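Local structure of reticulocyte binding protein (Streptococcus agalactiae COH1, 3FAW) at residues Ala43-Thr46 against Ser50-Ala53; Gln104-Ile109 against Val116-Ser121; Ile162-Lys165 against Asn169-Val172; Gly200-Tyr205 against Lys363-Arg368. The protein is a secreted, cell-wall-anchored pullulanase that probably hydrolyses the alpha-1,6 branch linkages of pullulan and related alpha-glucans. All coordinates share one frame; numbering follows the deposited sequence.

Contact 1: Ala43-Thr46 against Ser50-Ala53; sequences AQQT and SIQA
Gln44 and Gln52 form the hydrogen-bonded pair of this antiparallel hairpin, and they are joined twice. Their backbones exchange bonds, Gln44 N to Gln52 O at 2.9 Å and Gln52 N to Gln44 O at 2.8 Å. On the face they share, Gln52 NE2 also donates to Gln44 OE1 over 3.0 Å, with the amide planes turned 82° apart and the donor tilted out of the Gln44 carbonyl plane. A bend in Gln44 (chi2 81°) swings its amide toward the partner strand, and a bond from its NE2 to Asp42 OD1 fixes which way that amide is turned. Thr46 lays its methyl CG2 across Gln52 CG at 3.9 Å, while Thr46 N reaches Ser50 O at 3.2 Å near the turn. The reverse face is more apolar: the small Ala43 CB fits 4.2 Å from Ile51 CG2, and the extended Gln45 brings its CG to Ile51 CG1 at 4.0 Å. Beyond that aliphatic part, the buried Gln45 NE2 donates to Phe100 O and Asp47 O. Thr118 touches both Ala43 and Ile51, as strand 40-47 pairs onward with strand 114-120 and strand 50-55 with strand 93-98.

Contact 2: Gln104-Ile109 against Val116-Ser121; sequences QGHFNI and VTTRQS
Thr118 is wedged against Phe107 and Ile109, and this is where the contact is tight. Its OG1, placed between its own backbone N and carbonyl carbon (chi1 60°), accepts from Phe107 N at 3.0 Å, a role a backbone carbonyl would usually take at such a place in a sheet. In return Thr118 N donates to Phe107 O over 2.8 Å. The methyl CG2 is thereby set against Ile109 CG1 at 3.8 Å, so threonine serves with both branches at once. Next along, Ile109 and Val116 exchange backbone bonds, with Ile109 N to Val116 O at 2.9 Å, and Val116 CG2 rests on Ile109 CB at 4.1 Å. The Phe107 ring leads away from the hairpin partner into the interior, where it meets Phe100 edge-to-face. The exposed side, with His106 and Thr117, is looser by contrast. There His106, which follows a cis peptide bond, lies obliquely near Thr118 O, and its CB meets Thr117 CG2 at 3.6 Å. Behind it the buried Gln120 meets the imidazole edge with its amide plane turned 87° from the ring, its CD 4.0 Å from His106 NE2; the amide itself is held by Tyr129 OH. The arrangement is an antiparallel beta hairpin, strands 108-111 and 114-120, whose second strand is interrupted and then pairs with strand 40-47, bringing the last strand of this N-terminal sheet back to its first.

Contact 3: Ile162-Lys165 against Asn169-Val172; sequences IYDK and NRVV. With CA (calcium ion), chain B.
Tyr163 and Val171 face each other as an antiparallel non-hydrogen-bonded pair, flanked by the backbone bonds Val172 N to Ile162 O and Asp164 N to Arg170 O, both 2.9 Å, while the short strands splay to 122° between their directions. Tyr163 brings CE1 to 3.5 Å from Val171 CG2, the methyl approaching the ring obliquely; the same ring makes a cation-pi contact with Lys240. Across the next position Ile162 CG2 meets Val172 CG2 at 4.0 Å, a pairing of branched side chains that suits extended backbone. The two strands, 157-164 and 170-179, make a beta hairpin within the carbohydrate-binding module 48 region. Near its turn Asp164 and Arg170 close a salt bridge. Arg170 approaches side-on, with NE at 3.3 Å and NH2 at 3.2 Å, both directed at Asp164 OD2 alone. That oxygen lies in the guanidinium plane, yet the carboxylate stands almost upright to it, at 88°. With CG anti to the backbone N (chi1 -176°), Asp164 offers OD2 to the arginine while OD1 accepts from Asp166 N, so each carboxylate oxygen has its own task. Val172 CG1 lies against one face of the guanidinium toward its rim. The next residue after Asp164, Lys165, turns its backbone O to a calcium ion at 2.4 Å, in company with four waters, Tyr202 OH and Lys363 O.

Contact 4: Gly200-Tyr205 against Lys363-Arg368; sequences GYYYLY and KDPSAR. With CA (calcium ion), chain B.
Tyr202 points its phenol end at Lys363, and a calcium ion binds both: Tyr202 OH at 2.6 Å and the backbone Lys363 O at 2.3 Å. The two oxygens are neighbours in one coordination shell, so their closeness is imposed by the metal and is not a hydrogen bond. Pro365 leans obliquely against the same ring, its CG 4.0 Å from Tyr202 CE2, and that carbon also packs on Gly200 CA. One ring face is covered by Gly200 O, which sits 3.5 Å above the plane of the Tyr202 ring and over its centre. The fold of the chain back over the ring depends on glycine, since Gly200 has a positive phi (87°) at which a CB would press on the preceding carbonyl. Gly200 O also accepts from one of the calcium-bound waters, a second-shell link to the ion. Strand 202-209 belongs to the carbohydrate-binding module 48 region, and helix 367-381 is the helix between strands 312-315 and 385-390 of the TIM barrel, so the calcium joins two domains. Lys165 O and four waters complete its seven ligands. Lys363 contributes only its carbonyl here, the side chain leading away. Following it, Asp364 OD1 accepts from Ser366 N at 3.1 Å, a capping bond in the turn that leads into the helix. Proline fits between them because no N-H is needed there, and Pro365 O is held by Ser223 OG.

How the contacts relate
Along the chain the four contacts follow in series, falling into two pairs. Contacts 1 and 2 have centres 8 Å apart in the N-terminal seven-strand sheet, where strands 40-47 and 114-120 are neighbours and Arg119 bonds with Ala43 and Gln45. Contacts 3 and 4, 11 Å apart between centres, share the next sheet through strands 157-164 and 202-209, with Tyr163 N probably bonded to Tyr202 O. They also share one calcium ion and its four waters. The pairs are separate: contacts 2 and 4 come no nearer than about 19 Å between nearest atoms. Contact 4 spans the binding-module-like domain and the catalytic barrel, and the calcium probably helps hold the two together.

Contact 1: Ala43-Thr46 against Ser50-Ala53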
# COMPACT_ATOMS: atom_id res chain seq x y z
N ALA A 43 -27.13 6.37 -25.56
CA ALA A 43 -26.83 5.18 -26.35
C ALA A 43 -25.35 4.85 -26.33
O ALA A 43 -24.50 5.75 -26.25
CB ALA A 43 -27.31 5.37 -27.78
N GLN A 44 -25.04 3.56 -26.40
CA GLN A 44 -23.67 3.08 -26.45
C GLN A 44 -23.52 1.99 -27.51
O GLN A 44 -24.41 1.14 -27.66
CB GLN A 44 -23.22 2.53 -25.09
CG GLN A 44 -23.32 3.52 -23.93
CD GLN A 44 -24.73 3.64 -23.35
OE1 GLN A 44 -25.48 2.67 -23.31
NE2 GLN A 44 -25.08 4.84 -22.89
N GLN A 45 -22.40 2.01 -28.23
CA GLN A 45 -22.04 0.92 -29.14
C GLN A 45 -21.17 -0.10 -28.40
O GLN A 45 -20.11 0.24 -27.87
CB GLN A 45 -21.31 1.44 -30.39
CG GLN A 45 -21.11 0.35 -31.45
CD GLN A 45 -20.60 0.87 -32.78
OE1 GLN A 45 -20.50 2.08 -33.00
NE2 GLN A 45 -20.25 -0.05 -33.68
N THR A 46 -21.64 -1.35 -28.38
CA THR A 46 -21.04 -2.43 -27.59
C THR A 46 -20.26 -3.44 -28.44
O THR A 46 -19.41 -4.17 -27.91
CB THR A 46 -22.13 -3.17 -26.80
OG1 THR A 46 -23.06 -3.77 -27.72
CG2 THR A 46 -22.88 -2.20 -25.88
N SER A 50 -23.95 -3.88 -32.94
CA SER A 50 -24.92 -3.69 -31.85
C SER A 50 -24.79 -2.36 -31.10
O SER A 50 -23.69 -1.96 -30.70
CB SER A 50 -24.83 -4.86 -30.85
OG SER A 50 -25.96 -4.88 -29.99
N ILE A 51 -25.93 -1.69 -30.91
CA ILE A 51 -26.01 -0.46 -30.12
C ILE A 51 -27.15 -0.54 -29.10
O ILE A 51 -28.29 -0.84 -29.47
CB ILE A 51 -26.24 0.77 -31.03
CG1 ILE A 51 -24.99 1.06 -31.86
CG2 ILE A 51 -26.63 2.00 -30.20
CD1 ILE A 51 -25.12 2.26 -32.78
N GLN A 52 -26.84 -0.29 -27.83
CA GLN A 52 -27.88 -0.25 -26.79
C GLN A 52 -28.30 1.20 -26.51
O GLN A 52 -27.46 2.05 -26.22
CB GLN A 52 -27.42 -0.96 -25.51
CG GLN A 52 -26.15 -0.44 -24.86
CD GLN A 52 -25.93 -1.02 -23.47
OE1 GLN A 52 -26.33 -2.15 -23.18
NE2 GLN A 52 -25.30 -0.23 -22.60
N ALA A 53 -29.60 1.45 -26.62
CA ALA A 53 -30.18 2.78 -26.40
C ALA A 53 -31.04 2.76 -25.15
O ALA A 53 -31.96 1.94 -25.03
CB ALA A 53 -31.02 3.20 -27.60
O HOH W 1 -27.91 2.44 -23.08

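Contact 2: Gln104-Ile109 against Val116-Ser121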
# COMPACT_ATOMS: atom_id res chain seq x y z
N GLN A 104 -17.10 4.94 -39.54
CA GLN A 104 -18.16 5.86 -39.93
C GLN A 104 -18.89 6.43 -38.70
O GLN A 104 -19.86 7.19 -38.84
CB GLN A 104 -19.18 5.15 -40.83
CG GLN A 104 -18.59 4.50 -42.08
CD GLN A 104 -18.00 5.50 -43.06
OE1 GLN A 104 -18.48 6.62 -43.18
NE2 GLN A 104 -16.95 5.09 -43.76
N GLY A 105 -18.44 6.05 -37.51
CA GLY A 105 -19.05 6.48 -36.25
C GLY A 105 -18.49 7.83 -35.84
O GLY A 105 -17.60 8.35 -36.50
N HIS A 106 -19.00 8.42 -34.76
CA HIS A 106 -20.06 7.86 -33.92
C HIS A 106 -21.42 8.01 -34.58
O HIS A 106 -21.61 8.87 -35.44
CB HIS A 106 -20.09 8.55 -32.56
CG HIS A 106 -18.83 8.39 -31.77
ND1 HIS A 106 -17.98 9.43 -31.48
CD2 HIS A 106 -18.28 7.29 -31.20
CE1 HIS A 106 -16.96 8.99 -30.77
NE2 HIS A 106 -17.12 7.69 -30.58
N PHE A 107 -22.37 7.19 -34.14
CA PHE A 107 -23.71 7.19 -34.73
C PHE A 107 -24.68 8.08 -33.95
O PHE A 107 -24.56 8.24 -32.73
CB PHE A 107 -24.20 5.75 -34.86
CG PHE A 107 -23.33 4.92 -35.76
CD1 PHE A 107 -23.56 4.88 -37.13
CD2 PHE A 107 -22.25 4.22 -35.25
CE1 PHE A 107 -22.74 4.14 -37.96
CE2 PHE A 107 -21.43 3.48 -36.08
CZ PHE A 107 -21.68 3.44 -37.44
N ASN A 108 -25.62 8.67 -34.67
CA ASN A 108 -26.70 9.45 -34.07
C ASN A 108 -27.97 8.61 -34.00
O ASN A 108 -28.47 8.15 -35.03
CB ASN A 108 -26.97 10.73 -34.86
CG ASN A 108 -27.94 11.66 -34.15
OD1 ASN A 108 -27.58 12.33 -33.18
ND2 ASN A 108 -29.18 11.72 -34.64
N ILE A 109 -28.48 8.41 -32.79
CA ILE A 109 -29.75 7.72 -32.59
C ILE A 109 -30.81 8.77 -32.32
O ILE A 109 -30.59 9.68 -31.52
CB ILE A 109 -29.68 6.73 -31.40
CG1 ILE A 109 -28.38 5.91 -31.43
CG2 ILE A 109 -30.89 5.81 -31.41
CD1 ILE A 109 -28.13 5.19 -32.75
N VAL A 116 -29.30 11.68 -29.77
CA VAL A 116 -28.12 11.40 -28.94
C VAL A 116 -27.01 10.74 -29.75
O VAL A 116 -27.28 9.96 -30.67
CB VAL A 116 -28.48 10.52 -27.71
CG1 VAL A 116 -29.66 11.12 -26.95
CG2 VAL A 116 -28.78 9.09 -28.13
N THR A 117 -25.77 11.07 -29.42
CA THR A 117 -24.60 10.49 -30.09
C THR A 117 -24.10 9.28 -29.30
O THR A 117 -24.06 9.31 -28.07
CB THR A 117 -23.47 11.53 -30.23
OG1 THR A 117 -23.95 12.67 -30.94
CG2 THR A 117 -22.27 10.94 -30.98
N THR A 118 -23.74 8.21 -30.01
CA THR A 118 -23.31 6.98 -29.36
C THR A 118 -21.94 7.15 -28.71
O THR A 118 -21.06 7.83 -29.24
CB THR A 118 -23.25 5.79 -30.34
OG1 THR A 118 -22.34 6.07 -31.41
CG2 THR A 118 -24.64 5.49 -30.91
N ARG A 119 -21.79 6.53 -27.54
CA ARG A 119 -20.53 6.47 -26.80
C ARG A 119 -20.00 5.05 -26.95
O ARG A 119 -20.78 4.10 -26.94
CB ARG A 119 -20.79 6.80 -25.32
CG ARG A 119 -19.64 6.52 -24.36
CD ARG A 119 -19.94 7.05 -22.96
NE ARG A 119 -21.10 6.39 -22.35
CZ ARG A 119 -21.06 5.30 -21.58
NH1 ARG A 119 -19.90 4.70 -21.30
NH2 ARG A 119 -22.18 4.80 -21.08
N GLN A 120 -18.69 4.90 -27.09
CA GLN A 120 -18.10 3.56 -27.15
C GLN A 120 -17.93 3.01 -25.74
O GLN A 120 -17.31 3.66 -24.90
CB GLN A 120 -16.75 3.60 -27.87
CG GLN A 120 -16.86 3.88 -29.36
CD GLN A 120 -15.52 4.10 -30.02
OE1 GLN A 120 -14.59 4.63 -29.42
NE2 GLN A 120 -15.41 3.71 -31.29
N SER A 121 -18.48 1.82 -25.48
CA SER A 121 -18.30 1.17 -24.18
C SER A 121 -16.83 0.81 -24.01
O SER A 121 -16.13 0.63 -25.00
CB SER A 121 -19.18 -0.09 -24.05
OG SER A 121 -18.67 -1.17 -24.82

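Contact 3: Ile162-Lys165 against Asn169-Val172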
# COMPACT_ATOMS: atom_id res chain seq x y z
N ILE A 162 7.51 20.72 -25.59
CA ILE A 162 8.80 20.42 -24.96
C ILE A 162 9.32 21.64 -24.20
O ILE A 162 9.29 22.76 -24.72
CB ILE A 162 9.82 19.93 -26.01
CG1 ILE A 162 9.28 18.71 -26.75
CG2 ILE A 162 11.15 19.59 -25.34
CD1 ILE A 162 10.24 18.07 -27.73
N TYR A 163 9.79 21.40 -22.98
CA TYR A 163 10.22 22.47 -22.07
C TYR A 163 11.69 22.34 -21.71
O TYR A 163 12.19 21.23 -21.52
CB TYR A 163 9.38 22.46 -20.79
CG TYR A 163 7.88 22.55 -21.02
CD1 TYR A 163 7.23 23.78 -21.00
CD2 TYR A 163 7.13 21.41 -21.26
CE1 TYR A 163 5.86 23.87 -21.21
CE2 TYR A 163 5.76 21.49 -21.48
CZ TYR A 163 5.13 22.72 -21.45
OH TYR A 163 3.77 22.80 -21.67
N ASP A 164 12.37 23.49 -21.60
CA ASP A 164 13.80 23.55 -21.28
C ASP A 164 14.14 22.79 -20.00
O ASP A 164 13.55 23.01 -18.95
CB ASP A 164 14.24 25.02 -21.15
CG ASP A 164 15.74 25.18 -20.93
OD1 ASP A 164 16.46 24.16 -20.80
OD2 ASP A 164 16.20 26.34 -20.88
N LYS A 165 15.12 21.89 -20.11
CA LYS A 165 15.63 21.13 -18.97
C LYS A 165 16.08 22.01 -17.80
O LYS A 165 15.88 21.65 -16.64
CB LYS A 165 16.79 20.22 -19.42
CG LYS A 165 18.00 20.95 -19.99
CD LYS A 165 19.07 19.98 -20.47
CE LYS A 165 20.28 20.72 -21.01
NZ LYS A 165 21.35 19.80 -21.51
N ASN A 169 9.58 26.09 -17.17
CA ASN A 169 8.48 26.95 -17.65
C ASN A 169 8.67 27.44 -19.09
O ASN A 169 7.75 28.00 -19.68
CB ASN A 169 8.28 28.16 -16.73
CG ASN A 169 7.70 27.80 -15.37
OD1 ASN A 169 8.03 28.42 -14.36
ND2 ASN A 169 6.82 26.80 -15.34
N ARG A 170 9.86 27.23 -19.65
CA ARG A 170 10.20 27.75 -20.98
C ARG A 170 9.92 26.75 -22.11
O ARG A 170 10.61 25.74 -22.24
CB ARG A 170 11.67 28.18 -21.02
CG ARG A 170 12.06 28.99 -22.25
CD ARG A 170 13.44 29.62 -22.11
NE ARG A 170 14.51 28.68 -22.43
CZ ARG A 170 15.00 28.45 -23.65
NH1 ARG A 170 14.52 29.08 -24.72
NH2 ARG A 170 15.98 27.56 -23.82
N VAL A 171 8.90 27.04 -22.92
CA VAL A 171 8.58 26.22 -24.09
C VAL A 171 9.66 26.43 -25.17
O VAL A 171 9.95 27.57 -25.54
CB VAL A 171 7.19 26.59 -24.68
CG1 VAL A 171 6.91 25.78 -25.95
CG2 VAL A 171 6.10 26.35 -23.64
N VAL A 172 10.24 25.33 -25.65
CA VAL A 172 11.31 25.40 -26.66
C VAL A 172 10.94 24.76 -28.01
O VAL A 172 11.57 25.06 -29.03
CB VAL A 172 12.64 24.79 -26.14
CG1 VAL A 172 13.20 25.61 -24.98
CG2 VAL A 172 12.45 23.33 -25.72
CA CA B . 16.26 20.31 -14.73
O HOH W 2 17.57 22.16 -13.81
O HOH W 3 14.59 21.89 -14.06
O HOH W 4 18.60 19.65 -15.16
O HOH W 5 16.43 18.50 -16.47

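Contact 4: Gly200-Tyr205 against Lys363-Arg368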
# COMPACT_ATOMS: atom_id res chain seq x y z
N GLY A 200 17.01 15.06 -19.97
CA GLY A 200 16.65 16.07 -18.97
C GLY A 200 15.55 17.05 -19.39
O GLY A 200 15.01 17.75 -18.54
N TYR A 201 15.23 17.11 -20.68
CA TYR A 201 14.13 17.98 -21.14
C TYR A 201 12.78 17.43 -20.69
O TYR A 201 12.64 16.23 -20.43
CB TYR A 201 14.16 18.15 -22.67
CG TYR A 201 15.16 19.18 -23.17
CD1 TYR A 201 16.51 18.86 -23.32
CD2 TYR A 201 14.76 20.48 -23.48
CE1 TYR A 201 17.43 19.80 -23.78
CE2 TYR A 201 15.67 21.42 -23.94
CZ TYR A 201 17.00 21.08 -24.09
OH TYR A 201 17.90 22.02 -24.55
N TYR A 202 11.79 18.32 -20.61
CA TYR A 202 10.47 17.95 -20.10
C TYR A 202 9.41 18.09 -21.19
O TYR A 202 9.59 18.82 -22.15
CB TYR A 202 10.11 18.83 -18.90
CG TYR A 202 11.16 18.86 -17.82
CD1 TYR A 202 11.90 20.02 -17.57
CD2 TYR A 202 11.43 17.73 -17.05
CE1 TYR A 202 12.87 20.05 -16.56
CE2 TYR A 202 12.40 17.75 -16.05
CZ TYR A 202 13.12 18.91 -15.81
OH TYR A 202 14.07 18.93 -14.82
N TYR A 203 8.30 17.36 -21.03
CA TYR A 203 7.24 17.36 -22.03
C TYR A 203 5.83 17.16 -21.46
O TYR A 203 5.63 16.48 -20.45
CB TYR A 203 7.52 16.31 -23.13
CG TYR A 203 7.47 14.87 -22.68
CD1 TYR A 203 6.34 14.08 -22.92
CD2 TYR A 203 8.54 14.29 -22.00
CE1 TYR A 203 6.29 12.75 -22.51
CE2 TYR A 203 8.49 12.97 -21.58
CZ TYR A 203 7.37 12.21 -21.84
OH TYR A 203 7.33 10.90 -21.42
N LEU A 204 4.86 17.79 -22.13
CA LEU A 204 3.44 17.52 -21.92
C LEU A 204 2.83 17.18 -23.28
O LEU A 204 3.43 17.46 -24.32
CB LEU A 204 2.73 18.73 -21.31
CG LEU A 204 3.05 19.08 -19.85
CD1 LEU A 204 2.40 20.41 -19.47
CD2 LEU A 204 2.61 17.98 -18.90
N TYR A 205 1.65 16.57 -23.26
CA TYR A 205 0.88 16.33 -24.49
C TYR A 205 -0.38 17.18 -24.48
O TYR A 205 -1.13 17.17 -23.51
CB TYR A 205 0.48 14.86 -24.61
CG TYR A 205 1.62 13.93 -24.97
CD1 TYR A 205 2.26 14.03 -26.20
CD2 TYR A 205 2.04 12.94 -24.08
CE1 TYR A 205 3.30 13.17 -26.54
CE2 TYR A 205 3.08 12.07 -24.41
CZ TYR A 205 3.70 12.20 -25.64
OH TYR A 205 4.74 11.36 -25.98
N LYS A 363 15.57 18.86 -9.30
CA LYS A 363 15.61 19.52 -10.61
C LYS A 363 16.34 18.70 -11.68
O LYS A 363 16.26 19.02 -12.87
CB LYS A 363 16.21 20.93 -10.48
CG LYS A 363 15.28 21.90 -9.75
CD LYS A 363 16.02 23.03 -9.06
CE LYS A 363 16.61 24.01 -10.03
NZ LYS A 363 17.20 25.20 -9.34
N ASP A 364 17.06 17.65 -11.27
CA ASP A 364 17.68 16.69 -12.19
C ASP A 364 16.84 15.40 -12.19
O ASP A 364 16.87 14.65 -11.22
CB ASP A 364 19.12 16.40 -11.74
CG ASP A 364 19.85 15.39 -12.62
OD1 ASP A 364 19.23 14.79 -13.53
OD2 ASP A 364 21.06 15.18 -12.38
N PRO A 365 16.09 15.12 -13.28
CA PRO A 365 15.17 13.98 -13.27
C PRO A 365 15.85 12.60 -13.26
O PRO A 365 15.21 11.60 -12.94
CB PRO A 365 14.35 14.17 -14.56
CG PRO A 365 15.20 14.98 -15.45
CD PRO A 365 16.05 15.85 -14.56
N SER A 366 17.13 12.55 -13.61
CA SER A 366 17.88 11.30 -13.59
C SER A 366 18.33 10.92 -12.17
O SER A 366 18.50 9.73 -11.87
CB SER A 366 19.11 11.40 -14.51
OG SER A 366 18.70 11.48 -15.87
N ALA A 367 18.49 11.91 -11.31
CA ALA A 367 19.07 11.70 -9.98
C ALA A 367 18.27 10.71 -9.12
O ALA A 367 18.83 9.76 -8.60
CB ALA A 367 19.21 13.03 -9.25
N ARG A 368 16.96 10.93 -9.01
CA ARG A 368 16.10 10.11 -8.14
C ARG A 368 16.09 8.62 -8.51
O ARG A 368 15.96 7.77 -7.63
CB ARG A 368 14.67 10.65 -8.12
CG ARG A 368 13.97 10.65 -9.48
CD ARG A 368 13.57 12.04 -9.87
NE ARG A 368 12.15 12.29 -9.80
CZ ARG A 368 11.60 13.49 -9.76
NH1 ARG A 368 12.34 14.60 -9.74
NH2 ARG A 368 10.29 13.60 -9.72
CA CA B . 16.26 20.31 -14.73
O HOH W 5 16.43 18.50 -16.47
O HOH W 2 17.57 22.16 -13.81
O HOH W 3 14.59 21.89 -14.06
O HOH W 4 18.60 19.65 -15.16